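Local coordinates for membrane-associated protein VP24 (Marburg virus - Musoke, Kenya, 1980, PDB 4OR8) that may act as a minor matrix protein that helps assemble the viral nucleocapsid and bud new virions, at residues His92-Pro97 / Val233-Val238. Sequence-based numbering, arbitrary orientation.
Sequences HLFKNP and VVFGLV
Helix-on-sheet packing joins the short helix 91-94 to one face of the mixed sheet, where Leu93 and Phe94 settle against Val233 and Phe235 of strand 228-239. The two strand residues are next-but-one neighbours in an extended chain, which puts both side chains on the helix-facing side; Val234, between them, turns to the other side. Leu93 CB sits over one face of the Phe235 ring, offset toward its rim: it stands 4.1 Å from the ring centroid and only 15° off the ring normal, a CH-pi contact. At CG the leucine forks, and its methyl CD2 reaches both Val233 CG1, at 3.7 Å, and Phe235 CD1, also at 3.7 Å. A branched aliphatic chain suits this place because one methyl can fill the angle between a valine and a ring. Val233 meets it with CG1, anti to the backbone N, and its beta-branched shape is well suited to an extended strand.

Phe94 starts out from the helix pointing away from the strand, but with CG beside the backbone N (chi1 -61°) the ring is long enough for its far rim to arrive, CE1 lying 3.9 Å from Phe235 CE2. There the edge of Phe235 is directed at the face of Phe94 in an offset edge-to-face pair, with centroids 5.6 Å apart and planes at 83°. A flat ring thus lets Phe235 offer a face to Leu93 and an edge to Phe94. Leu71 of helix 68-73 touches both rings, so the aromatic pair belongs to a larger apolar layer between helices and sheet. The sheet itself is extended by strand 100-101, parallel to 228-239: Thr100 and Ile102 share backbone hydrogen bonds with Phe235. After the helix the chain runs through Lys95-Pro97 to that edge strand, and Ser99 OG hydrogen-bonds to Leu93 O.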
loop_
_atom_site.group_PDB
_atom_site.type_symbol
_atom_site.label_atom_id
_atom_site.label_comp_id
_atom_site.label_asym_id
_atom_site.label_seq_id
_atom_site.Cartn_x
_atom_site.Cartn_y
_atom_site.Cartn_z
ATOM N N HIS B 92 5.112 -22.749 0.995
ATOM C CA HIS B 92 4.064 -23.298 1.850
ATOM C C HIS B 92 2.712 -22.639 1.594
ATOM O O HIS B 92 1.667 -23.189 1.938
ATOM C CB HIS B 92 4.451 -23.112 3.314
ATOM C CG HIS B 92 4.971 -21.745 3.621
ATOM N ND1 HIS B 92 6.262 -21.358 3.333
ATOM C CD2 HIS B 92 4.369 -20.665 4.173
ATOM C CE1 HIS B 92 6.436 -20.102 3.701
ATOM N NE2 HIS B 92 5.302 -19.658 4.215
ATOM N N LEU B 93 2.743 -21.450 0.997
ATOM C CA LEU B 93 1.520 -20.719 0.692
ATOM C C LEU B 93 1.050 -20.934 -0.748
ATOM O O LEU B 93 -0.119 -21.238 -0.986
ATOM C CB LEU B 93 1.708 -19.225 0.963
ATOM C CG LEU B 93 2.092 -18.839 2.393
ATOM C CD1 LEU B 93 2.100 -17.331 2.564
ATOM C CD2 LEU B 93 1.155 -19.486 3.395
ATOM N N PHE B 94 1.960 -20.783 -1.706
ATOM C CA PHE B 94 1.584 -20.808 -3.117
ATOM C C PHE B 94 1.811 -22.152 -3.805
ATOM O O PHE B 94 1.066 -22.527 -4.708
ATOM C CB PHE B 94 2.313 -19.705 -3.884
ATOM C CG PHE B 94 1.993 -18.324 -3.401
ATOM C CD1 PHE B 94 0.698 -17.839 -3.465
ATOM C CD2 PHE B 94 2.987 -17.508 -2.885
ATOM C CE1 PHE B 94 0.396 -16.569 -3.021
ATOM C CE2 PHE B 94 2.692 -16.237 -2.441
ATOM C CZ PHE B 94 1.392 -15.767 -2.510
ATOM N N LYS B 95 2.849 -22.865 -3.388
ATOM C CA LYS B 95 3.145 -24.169 -3.968
ATOM C C LYS B 95 2.645 -25.295 -3.060
ATOM O O LYS B 95 3.176 -26.406 -3.065
ATOM C CB LYS B 95 4.640 -24.294 -4.258
ATOM C CG LYS B 95 5.148 -23.208 -5.188
ATOM C CD LYS B 95 6.655 -23.244 -5.335
ATOM C CE LYS B 95 7.103 -24.494 -6.051
ATOM N NZ LYS B 95 8.544 -24.422 -6.391
ATOM N N ASN B 96 1.620 -24.978 -2.277
ATOM C CA ASN B 96 0.904 -25.958 -1.477
ATOM C C ASN B 96 -0.588 -25.778 -1.706
ATOM O O ASN B 96 -1.174 -24.809 -1.231
ATOM C CB ASN B 96 1.232 -25.788 0.005
ATOM C CG ASN B 96 0.342 -26.632 0.901
ATOM O OD1 ASN B 96 -0.153 -27.684 0.494
ATOM N ND2 ASN B 96 0.128 -26.169 2.127
ATOM N N PRO B 97 -1.205 -26.710 -2.444
ATOM C CA PRO B 97 -2.618 -26.594 -2.826
ATOM C C PRO B 97 -3.564 -26.637 -1.629
ATOM O O PRO B 97 -4.688 -26.144 -1.724
ATOM C CB PRO B 97 -2.841 -27.820 -3.720
ATOM C CG PRO B 97 -1.477 -28.210 -4.192
ATOM C CD PRO B 97 -0.566 -27.891 -3.049
ATOM N N VAL B 233 -3.173 -24.412 6.964
ATOM C CA VAL B 233 -2.519 -23.149 6.643
ATOM C C VAL B 233 -3.461 -22.200 5.912
ATOM O O VAL B 233 -3.985 -22.526 4.848
ATOM C CB VAL B 233 -1.258 -23.364 5.783
ATOM C CG1 VAL B 233 -0.719 -22.034 5.292
ATOM C CG2 VAL B 233 -0.195 -24.115 6.573
ATOM N N VAL B 234 -3.682 -21.026 6.493
ATOM C CA VAL B 234 -4.467 -19.991 5.839
ATOM C C VAL B 234 -3.626 -18.735 5.718
ATOM O O VAL B 234 -2.674 -18.545 6.473
ATOM C CB VAL B 234 -5.760 -19.659 6.615
ATOM C CG1 VAL B 234 -6.659 -20.880 6.697
ATOM C CG2 VAL B 234 -5.433 -19.135 8.004
ATOM N N PHE B 235 -3.971 -17.882 4.761
ATOM C CA PHE B 235 -3.270 -16.617 4.597
ATOM C C PHE B 235 -4.103 -15.604 3.829
ATOM O O PHE B 235 -4.929 -15.966 2.992
ATOM C CB PHE B 235 -1.911 -16.819 3.922
ATOM C CG PHE B 235 -1.998 -17.205 2.473
ATOM C CD1 PHE B 235 -2.209 -18.524 2.104
ATOM C CD2 PHE B 235 -1.851 -16.252 1.478
ATOM C CE1 PHE B 235 -2.284 -18.881 0.772
ATOM C CE2 PHE B 235 -1.926 -16.604 0.140
ATOM C CZ PHE B 235 -2.141 -17.921 -0.211
ATOM N N GLY B 236 -3.878 -14.329 4.128
ATOM C CA GLY B 236 -4.558 -13.249 3.444
ATOM C C GLY B 236 -3.632 -12.061 3.298
ATOM O O GLY B 236 -2.509 -12.077 3.796
ATOM N N LEU B 237 -4.105 -11.024 2.617
ATOM C CA LEU B 237 -3.290 -9.847 2.371
ATOM C C LEU B 237 -4.007 -8.585 2.825
ATOM O O LEU B 237 -5.071 -8.247 2.306
ATOM C CB LEU B 237 -2.948 -9.747 0.884
ATOM C CG LEU B 237 -2.104 -8.552 0.442
ATOM C CD1 LEU B 237 -0.746 -8.583 1.118
ATOM C CD2 LEU B 237 -1.951 -8.536 -1.071
ATOM N N VAL B 238 -3.427 -7.894 3.801
ATOM C CA VAL B 238 -3.968 -6.615 4.237
ATOM C C VAL B 238 -3.235 -5.476 3.537
ATOM O O VAL B 238 -2.022 -5.331 3.674
ATOM C CB VAL B 238 -3.882 -6.433 5.764
ATOM C CG1 VAL B 238 -4.388 -5.057 6.155
ATOM C CG2 VAL B 238 -4.687 -7.511 6.477
#